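Local atomic coordinates of putative sugar binding protein (Bacteroides vulgatus ATCC 8482, PDB entry 3KEZ), a protein that probably binds sugars at the outer membrane as a calcium-binding member of the SusD family of nutrient-binding proteins. Residues A198-Y206 and A215-I223; A226-W234 and I335-N343. All coordinates share one frame; numbering follows the deposited sequence.

Contact 1: A198-Y206 and A215-I223; sequences AMTLLSRVY and ALTMAENAI
Ser203 and Ala215 bring the two helices together where they pack most tightly: Ser203 CB lies 3.4 Å from Ala215 O, and the CA atoms of the pair are 4.2 Å apart. Small residues allow helices to approach closely, and here the axes of the two short segments approach to 7.9 Å at an angle of 159°. Ala219 and Ala222 extend the small-residue line, Ala222 CB resting 3.5 Å from Thr200 OG1, a hydroxyl that also bonds to Trp196 O one turn earlier. The hydroxyl of Ser203, held between the backbone N and the carbonyl carbon (chi1 80°), turns back to Thr200 O at 2.7 Å and also meets Asn343 of helix 337-350. The Thr200 carbonyl accepts from Arg204 N as well, so buried polar groups are satisfied while Ser203 CB faces the partner.

The other flank is looser and partly exposed, and long side chains fill it. Met218, a selenomethionine, is a knob in a hole formed by Met199, Leu202, Ser203 and Tyr206. Its bend at chi2 (-67°) carries SE and CE alongside Leu202 CD2, each at 4.0 Å, while CG meets the edge of the Tyr206 ring at CE2. Met199, also a selenomethionine, takes the contrary shape, extended beyond CG; it crosses Met218 at about a right angle, and its SE reaches the backbone at Asn221 and Ala222, where Asn221 marks the solvent margin.

The pair is the helical hairpin 195-209/212-229, in a family of the TPR clan. Helices 109-134 and 166-183 pack against the first helix, and helix 337-350 touches both through Thr200, Leu216 and Ile223.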
loop_
_atom_site.group_PDB
_atom_site.type_symbol
_atom_site.label_atom_id
_atom_site.label_comp_id
_atom_site.label_asym_id
_atom_site.label_seq_id
_atom_site.Cartn_x
_atom_site.Cartn_y
_atom_site.Cartn_z
ATOM N N ALA A 198 5.132 -2.233 -10.737
ATOM C CA ALA A 198 6.186 -3.008 -10.018
ATOM C C ALA A 198 7.444 -2.157 -9.732
ATOM O O ALA A 198 7.998 -2.250 -8.654
ATOM C CB ALA A 198 6.568 -4.303 -10.748
HETATM N N MSE A 199 7.855 -1.312 -10.670
HETATM C CA MSE A 199 9.010 -0.426 -10.442
HETATM C C MSE A 199 8.724 0.578 -9.305
HETATM O O MSE A 199 9.592 0.892 -8.497
HETATM C CB MSE A 199 9.399 0.325 -11.697
HETATM C CG MSE A 199 10.047 -0.455 -12.730
HETATM SE SE MSE A 199 10.761 0.733 -14.104
HETATM C CE MSE A 199 11.623 -0.624 -15.232
ATOM N N THR A 200 7.507 1.102 -9.265
ATOM C CA THR A 200 7.127 2.046 -8.211
ATOM C C THR A 200 7.163 1.360 -6.854
ATOM O O THR A 200 7.765 1.884 -5.925
ATOM C CB THR A 200 5.752 2.664 -8.471
ATOM O OG1 THR A 200 5.787 3.359 -9.710
ATOM C CG2 THR A 200 5.348 3.618 -7.387
ATOM N N LEU A 201 6.601 0.156 -6.754
ATOM C CA LEU A 201 6.615 -0.603 -5.466
ATOM C C LEU A 201 8.068 -0.890 -5.103
ATOM O O LEU A 201 8.476 -0.655 -3.978
ATOM C CB LEU A 201 5.832 -1.901 -5.537
ATOM C CG LEU A 201 5.730 -2.786 -4.294
ATOM C CD1 LEU A 201 5.325 -1.942 -3.074
ATOM C CD2 LEU A 201 4.747 -3.951 -4.515
ATOM N N LEU A 202 8.862 -1.310 -6.090
ATOM C CA LEU A 202 10.249 -1.673 -5.812
ATOM C C LEU A 202 11.011 -0.435 -5.271
ATOM O O LEU A 202 11.787 -0.574 -4.332
ATOM C CB LEU A 202 10.946 -2.272 -7.036
ATOM C CG LEU A 202 12.437 -2.596 -6.847
ATOM C CD1 LEU A 202 12.695 -3.380 -5.533
ATOM C CD2 LEU A 202 12.970 -3.347 -8.050
ATOM N N SER A 203 10.733 0.746 -5.831
ATOM C CA SER A 203 11.306 1.984 -5.310
ATOM C C SER A 203 10.942 2.241 -3.863
ATOM O O SER A 203 11.766 2.681 -3.083
ATOM C CB SER A 203 10.978 3.224 -6.207
ATOM O OG SER A 203 9.668 3.741 -5.995
ATOM N N ARG A 204 9.703 1.950 -3.500
ATOM C CA ARG A 204 9.286 2.049 -2.104
ATOM C C ARG A 204 10.077 1.077 -1.248
ATOM O O ARG A 204 10.571 1.436 -0.157
ATOM C CB ARG A 204 7.758 1.779 -1.978
ATOM C CG ARG A 204 7.229 2.087 -0.559
ATOM C CD ARG A 204 5.929 1.390 -0.289
ATOM N NE ARG A 204 4.912 1.699 -1.264
ATOM C CZ ARG A 204 3.777 1.017 -1.388
ATOM N NH1 ARG A 204 3.529 -0.022 -0.622
ATOM N NH2 ARG A 204 2.887 1.348 -2.292
ATOM N N VAL A 205 10.202 -0.161 -1.720
ATOM C CA VAL A 205 10.877 -1.185 -0.939
ATOM C C VAL A 205 12.342 -0.760 -0.715
ATOM O O VAL A 205 12.817 -0.818 0.403
ATOM C CB VAL A 205 10.803 -2.562 -1.583
ATOM C CG1 VAL A 205 11.674 -3.581 -0.780
ATOM C CG2 VAL A 205 9.344 -3.061 -1.672
ATOM N N TYR A 206 13.002 -0.239 -1.743
ATOM C CA TYR A 206 14.350 0.303 -1.565
ATOM C C TYR A 206 14.431 1.437 -0.543
ATOM O O TYR A 206 15.438 1.552 0.185
ATOM C CB TYR A 206 14.935 0.734 -2.912
ATOM C CG TYR A 206 15.393 -0.404 -3.854
ATOM C CD1 TYR A 206 16.265 -1.398 -3.414
ATOM C CD2 TYR A 206 15.096 -0.366 -5.213
ATOM C CE1 TYR A 206 16.738 -2.367 -4.257
ATOM C CE2 TYR A 206 15.603 -1.347 -6.102
ATOM C CZ TYR A 206 16.420 -2.322 -5.601
ATOM O OH TYR A 206 16.922 -3.265 -6.403
ATOM N N ALA A 215 16.471 3.144 -4.964
ATOM C CA ALA A 215 15.140 3.738 -4.885
ATOM C C ALA A 215 14.980 4.815 -5.992
ATOM O O ALA A 215 13.981 4.842 -6.705
ATOM C CB ALA A 215 14.889 4.351 -3.561
ATOM N N LEU A 216 15.980 5.688 -6.120
ATOM C CA LEU A 216 15.891 6.815 -7.039
ATOM C C LEU A 216 15.837 6.369 -8.470
ATOM O O LEU A 216 14.992 6.843 -9.255
ATOM C CB LEU A 216 17.073 7.741 -6.875
ATOM C CG LEU A 216 17.054 8.988 -7.772
ATOM C CD1 LEU A 216 15.837 9.879 -7.495
ATOM C CD2 LEU A 216 18.350 9.799 -7.538
ATOM N N THR A 217 16.716 5.431 -8.825
ATOM C CA THR A 217 16.736 4.909 -10.188
ATOM C C THR A 217 15.412 4.296 -10.556
ATOM O O THR A 217 14.886 4.539 -11.669
ATOM C CB THR A 217 17.858 3.890 -10.401
ATOM O OG1 THR A 217 19.081 4.565 -10.143
ATOM C CG2 THR A 217 17.857 3.301 -11.877
HETATM N N MSE A 218 14.867 3.493 -9.658
HETATM C CA MSE A 218 13.609 2.796 -9.994
HETATM C C MSE A 218 12.420 3.792 -10.086
HETATM O O MSE A 218 11.567 3.638 -10.974
HETATM C CB MSE A 218 13.268 1.674 -9.009
HETATM C CG MSE A 218 14.054 0.414 -9.159
HETATM SE SE MSE A 218 13.631 -0.487 -10.840
HETATM C CE MSE A 218 15.181 -1.629 -10.852
ATOM N N ALA A 219 12.353 4.775 -9.176
ATOM C CA ALA A 219 11.261 5.776 -9.222
ATOM C C ALA A 219 11.329 6.617 -10.489
ATOM O O ALA A 219 10.301 6.823 -11.185
ATOM C CB ALA A 219 11.265 6.648 -7.970
ATOM N N GLU A 220 12.539 7.046 -10.848
ATOM C CA GLU A 220 12.724 7.852 -12.033
ATOM C C GLU A 220 12.363 7.076 -13.302
ATOM O O GLU A 220 11.767 7.634 -14.203
ATOM C CB GLU A 220 14.165 8.400 -12.152
ATOM C CG GLU A 220 14.463 9.473 -11.141
ATOM C CD GLU A 220 15.701 10.332 -11.509
ATOM O OE1 GLU A 220 16.830 9.922 -11.182
ATOM O OE2 GLU A 220 15.532 11.448 -12.051
ATOM N N ASN A 221 12.746 5.812 -13.374
ATOM C CA ASN A 221 12.428 4.992 -14.546
ATOM C C ASN A 221 10.945 4.631 -14.593
ATOM O O ASN A 221 10.361 4.574 -15.674
ATOM C CB ASN A 221 13.321 3.740 -14.585
ATOM C CG ASN A 221 14.776 4.081 -14.922
ATOM O OD1 ASN A 221 15.052 5.016 -15.674
ATOM N ND2 ASN A 221 15.687 3.302 -14.411
ATOM N N ALA A 222 10.335 4.440 -13.423
ATOM C CA ALA A 222 8.887 4.175 -13.345
ATOM C C ALA A 222 8.125 5.344 -13.969
ATOM O O ALA A 222 7.159 5.146 -14.738
ATOM C CB ALA A 222 8.440 3.985 -11.923
ATOM N N ILE A 223 8.554 6.553 -13.639
ATOM C CA ILE A 223 7.915 7.776 -14.158
ATOM C C ILE A 223 8.092 7.908 -15.663
ATOM O O ILE A 223 7.116 8.140 -16.376
ATOM C CB ILE A 223 8.435 9.079 -13.445
ATOM C CG1 ILE A 223 8.029 9.111 -11.964
ATOM C CG2 ILE A 223 7.928 10.367 -14.178
ATOM C CD1 ILE A 223 8.918 10.036 -11.108
#

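Contact 2: A226-W234 and I335-N343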
loop_
_atom_site.group_PDB
_atom_site.type_symbol
_atom_site.label_atom_id
_atom_site.label_comp_id
_atom_site.label_asym_id
_atom_site.label_seq_id
_atom_site.Cartn_x
_atom_site.Cartn_y
_atom_site.Cartn_z
ATOM N N ALA A 226 6.064 5.065 -17.489
ATOM C CA ALA A 226 4.603 5.237 -17.369
ATOM C C ALA A 226 4.162 6.429 -18.202
ATOM O O ALA A 226 3.161 6.355 -18.939
ATOM C CB ALA A 226 4.157 5.428 -15.929
ATOM N N GLU A 227 4.893 7.534 -18.116
ATOM C CA GLU A 227 4.489 8.715 -18.899
ATOM C C GLU A 227 4.649 8.482 -20.424
ATOM O O GLU A 227 3.798 8.920 -21.193
ATOM C CB GLU A 227 5.148 9.999 -18.374
ATOM C CG GLU A 227 4.676 10.307 -16.901
ATOM C CD GLU A 227 5.262 11.552 -16.309
ATOM O OE1 GLU A 227 6.158 12.153 -16.958
ATOM O OE2 GLU A 227 4.802 11.955 -15.210
ATOM N N LYS A 228 5.686 7.765 -20.871
ATOM C CA LYS A 228 5.739 7.381 -22.307
ATOM C C LYS A 228 4.518 6.548 -22.700
ATOM O O LYS A 228 4.053 6.594 -23.818
ATOM C CB LYS A 228 6.961 6.529 -22.637
ATOM C CG LYS A 228 8.286 7.253 -22.713
ATOM C CD LYS A 228 9.397 6.397 -23.367
ATOM C CE LYS A 228 10.777 7.048 -23.143
ATOM N NZ LYS A 228 11.614 7.112 -24.390
ATOM N N GLU A 229 4.035 5.747 -21.771
ATOM C CA GLU A 229 2.862 4.917 -21.997
ATOM C C GLU A 229 1.539 5.718 -21.957
ATOM O O GLU A 229 0.499 5.204 -22.380
ATOM C CB GLU A 229 2.883 3.756 -21.000
ATOM C CG GLU A 229 2.132 2.550 -21.428
ATOM C CD GLU A 229 2.660 1.965 -22.718
ATOM O OE1 GLU A 229 3.863 2.157 -22.997
ATOM O OE2 GLU A 229 1.864 1.326 -23.446
ATOM N N GLY A 230 1.577 6.976 -21.503
ATOM C CA GLY A 230 0.413 7.869 -21.506
ATOM C C GLY A 230 -0.234 8.101 -20.153
ATOM O O GLY A 230 -1.250 8.805 -20.028
ATOM N N TYR A 231 0.336 7.505 -19.113
ATOM C CA TYR A 231 -0.089 7.836 -17.772
ATOM C C TYR A 231 0.387 9.258 -17.469
ATOM O O TYR A 231 1.377 9.729 -17.990
ATOM C CB TYR A 231 0.504 6.865 -16.759
ATOM C CG TYR A 231 0.114 5.401 -16.863
ATOM C CD1 TYR A 231 0.868 4.515 -17.635
ATOM C CD2 TYR A 231 -0.949 4.875 -16.122
ATOM C CE1 TYR A 231 0.564 3.143 -17.692
ATOM C CE2 TYR A 231 -1.267 3.497 -16.176
ATOM C CZ TYR A 231 -0.502 2.644 -16.949
ATOM O OH TYR A 231 -0.785 1.310 -17.013
ATOM N N ALA A 232 -0.358 9.974 -16.651
ATOM C CA ALA A 232 0.027 11.316 -16.304
ATOM C C ALA A 232 -0.611 11.594 -14.964
ATOM O O ALA A 232 -1.694 11.081 -14.659
ATOM C CB ALA A 232 -0.419 12.327 -17.404
ATOM N N LEU A 233 0.080 12.367 -14.140
ATOM C CA LEU A 233 -0.483 12.865 -12.903
ATOM C C LEU A 233 -1.813 13.552 -13.213
ATOM O O LEU A 233 -1.938 14.324 -14.187
ATOM C CB LEU A 233 0.470 13.865 -12.229
ATOM C CG LEU A 233 1.809 13.387 -11.628
ATOM C CD1 LEU A 233 2.592 14.621 -11.046
ATOM C CD2 LEU A 233 1.590 12.333 -10.602
ATOM N N TRP A 234 -2.812 13.246 -12.400
ATOM C CA TRP A 234 -4.108 13.939 -12.489
ATOM C C TRP A 234 -3.901 15.439 -12.336
ATOM O O TRP A 234 -3.236 15.879 -11.398
ATOM C CB TRP A 234 -5.059 13.439 -11.386
ATOM C CG TRP A 234 -5.602 12.057 -11.616
ATOM C CD1 TRP A 234 -5.970 11.493 -12.818
ATOM C CD2 TRP A 234 -5.866 11.082 -10.627
ATOM N NE1 TRP A 234 -6.425 10.202 -12.616
ATOM C CE2 TRP A 234 -6.357 9.929 -11.279
ATOM C CE3 TRP A 234 -5.698 11.042 -9.237
ATOM C CZ2 TRP A 234 -6.699 8.790 -10.593
ATOM C CZ3 TRP A 234 -6.045 9.914 -8.579
ATOM C CH2 TRP A 234 -6.543 8.806 -9.247
ATOM N N ILE A 335 -1.534 1.520 -6.247
ATOM C CA ILE A 335 -0.260 2.148 -6.667
ATOM C C ILE A 335 -0.518 3.262 -7.721
ATOM O O ILE A 335 -1.136 3.036 -8.775
ATOM C CB ILE A 335 0.748 1.116 -7.288
ATOM C CG1 ILE A 335 1.021 -0.042 -6.311
ATOM C CG2 ILE A 335 2.083 1.830 -7.731
ATOM C CD1 ILE A 335 1.850 -1.181 -6.908
ATOM N N ARG A 336 -0.032 4.464 -7.407
ATOM C CA ARG A 336 -0.231 5.657 -8.200
ATOM C C ARG A 336 1.081 6.306 -8.645
ATOM O O ARG A 336 2.055 6.314 -7.873
ATOM C CB ARG A 336 -1.001 6.697 -7.376
ATOM C CG ARG A 336 -2.424 6.295 -7.044
ATOM C CD ARG A 336 -3.304 7.515 -6.799
ATOM N NE ARG A 336 -3.036 8.166 -5.525
ATOM C CZ ARG A 336 -2.693 9.447 -5.319
ATOM N NH1 ARG A 336 -2.493 10.287 -6.316
ATOM N NH2 ARG A 336 -2.531 9.887 -4.072
ATOM N N LEU A 337 1.077 6.895 -9.853
ATOM C CA LEU A 337 2.224 7.666 -10.343
ATOM C C LEU A 337 2.692 8.748 -9.368
ATOM O O LEU A 337 3.893 8.989 -9.272
ATOM C CB LEU A 337 1.940 8.308 -11.672
ATOM C CG LEU A 337 3.115 8.911 -12.419
ATOM C CD1 LEU A 337 4.235 7.872 -12.786
ATOM C CD2 LEU A 337 2.566 9.572 -13.703
ATOM N N SER A 338 1.761 9.360 -8.623
ATOM C CA SER A 338 2.107 10.355 -7.606
ATOM C C SER A 338 3.116 9.796 -6.599
ATOM O O SER A 338 3.994 10.521 -6.166
ATOM C CB SER A 338 0.851 10.872 -6.858
ATOM O OG SER A 338 0.012 11.695 -7.641
ATOM N N GLU A 339 2.985 8.511 -6.227
ATOM C CA GLU A 339 3.941 7.889 -5.313
ATOM C C GLU A 339 5.332 7.754 -5.967
ATOM O O GLU A 339 6.345 7.979 -5.275
ATOM C CB GLU A 339 3.490 6.534 -4.728
ATOM C CG GLU A 339 4.472 6.020 -3.627
ATOM C CD GLU A 339 4.368 4.554 -3.313
ATOM O OE1 GLU A 339 3.401 3.917 -3.771
ATOM O OE2 GLU A 339 5.237 4.027 -2.553
ATOM N N ALA A 340 5.418 7.403 -7.251
ATOM C CA ALA A 340 6.742 7.382 -7.884
ATOM C C ALA A 340 7.390 8.745 -7.759
ATOM O O ALA A 340 8.572 8.803 -7.427
ATOM C CB ALA A 340 6.741 6.898 -9.335
ATOM N N TYR A 341 6.642 9.832 -7.967
ATOM C CA TYR A 341 7.217 11.183 -7.814
ATOM C C TYR A 341 7.748 11.414 -6.388
ATOM O O TYR A 341 8.842 11.921 -6.216
ATOM C CB TYR A 341 6.218 12.276 -8.176
ATOM C CG TYR A 341 6.198 12.602 -9.640
ATOM C CD1 TYR A 341 5.512 11.782 -10.542
ATOM C CD2 TYR A 341 6.814 13.741 -10.123
ATOM C CE1 TYR A 341 5.527 12.061 -11.909
ATOM C CE2 TYR A 341 6.806 14.050 -11.462
ATOM C CZ TYR A 341 6.171 13.199 -12.357
ATOM O OH TYR A 341 6.149 13.500 -13.696
ATOM N N LEU A 342 6.942 11.074 -5.382
ATOM C CA LEU A 342 7.328 11.241 -3.976
ATOM C C LEU A 342 8.489 10.342 -3.564
ATOM O O LEU A 342 9.348 10.750 -2.752
ATOM C CB LEU A 342 6.130 11.021 -3.051
ATOM C CG LEU A 342 4.983 12.037 -3.199
ATOM C CD1 LEU A 342 3.646 11.398 -2.801
ATOM C CD2 LEU A 342 5.339 13.340 -2.382
ATOM N N ASN A 343 8.522 9.123 -4.092
ATOM C CA ASN A 343 9.680 8.250 -3.881
ATOM C C ASN A 343 10.958 8.828 -4.482
ATOM O O ASN A 343 11.978 8.841 -3.812
ATOM C CB ASN A 343 9.378 6.843 -4.426
ATOM C CG ASN A 343 8.289 6.132 -3.630
ATOM O OD1 ASN A 343 7.803 6.647 -2.591
ATOM N ND2 ASN A 343 7.898 4.931 -4.103
#
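Leu233 meets Tyr341 and Ser338 as the chain leaves helix 212-229, and its side chain shows how one leucine can join a loop to a helix. From CB the chain runs to CG, anti to the carbonyl carbon (chi1 -69°), where CG comes 4.0 Å from Tyr341 CE1. There it forks. CD1 lies over the face of the tyrosine ring in a CH-pi contact, 4.0 Å from the centroid and 10° off the normal. CD2 goes to the start of helix 337-350, reaching Ser338 OG at 3.4 Å and packing on CB and CG of Leu337.

Leu337 reaches back between both parts of the other segment: CD1 touches Ala226 CB, and CD2 lies near Glu227 OE2 and Leu233 N. The chain can turn from Ala226 and Glu227 to Leu233 because Gly230 ends the helix in a Schellman motif. Farther along, Trp234 CZ3 approaches Arg336 CD at 4.1 Å, the two side chains crossing at about a right angle. Glu254, Glu391 and Glu395 hold the Arg336 guanidinium by salt bridges, and Glu254 also binds Ser338 OG.

Glu227, extended beyond CG, comes to Tyr341 from the opposite direction. Tyr341 OH donates to Glu227 OE2 on its syn side at 2.5 Å, 20° out of the carboxylate plane, with OE2 at the ring edge. So short a distance is consistent with a strong, perhaps charge-assisted bond, and the ring is held by two unlike forces, a carboxylate at its edge and a methyl over its face.

Contacts 1 and 2 follow one another along helix 212-229, their centres about 11 Å apart: the first packs this helix against its hairpin partner, the second joins its end to helix 337-350. Polar links tie them directly. Arg204 NE forms a salt bridge with Glu339 OE2 at 2.7 Å, and Ser203 OG is probably hydrogen-bonded to Asn343 ND2 at 2.9 Å, while Ala219 CB packs 3.5 Å from Ala340 O. Contact 1 lies away from the calcium site formed by Asn261, Gln322, Glu325, Asp329 and Asn331. Contact 2 is nearer, the Trp234 side chain being about 13 Å from the bound calcium ion.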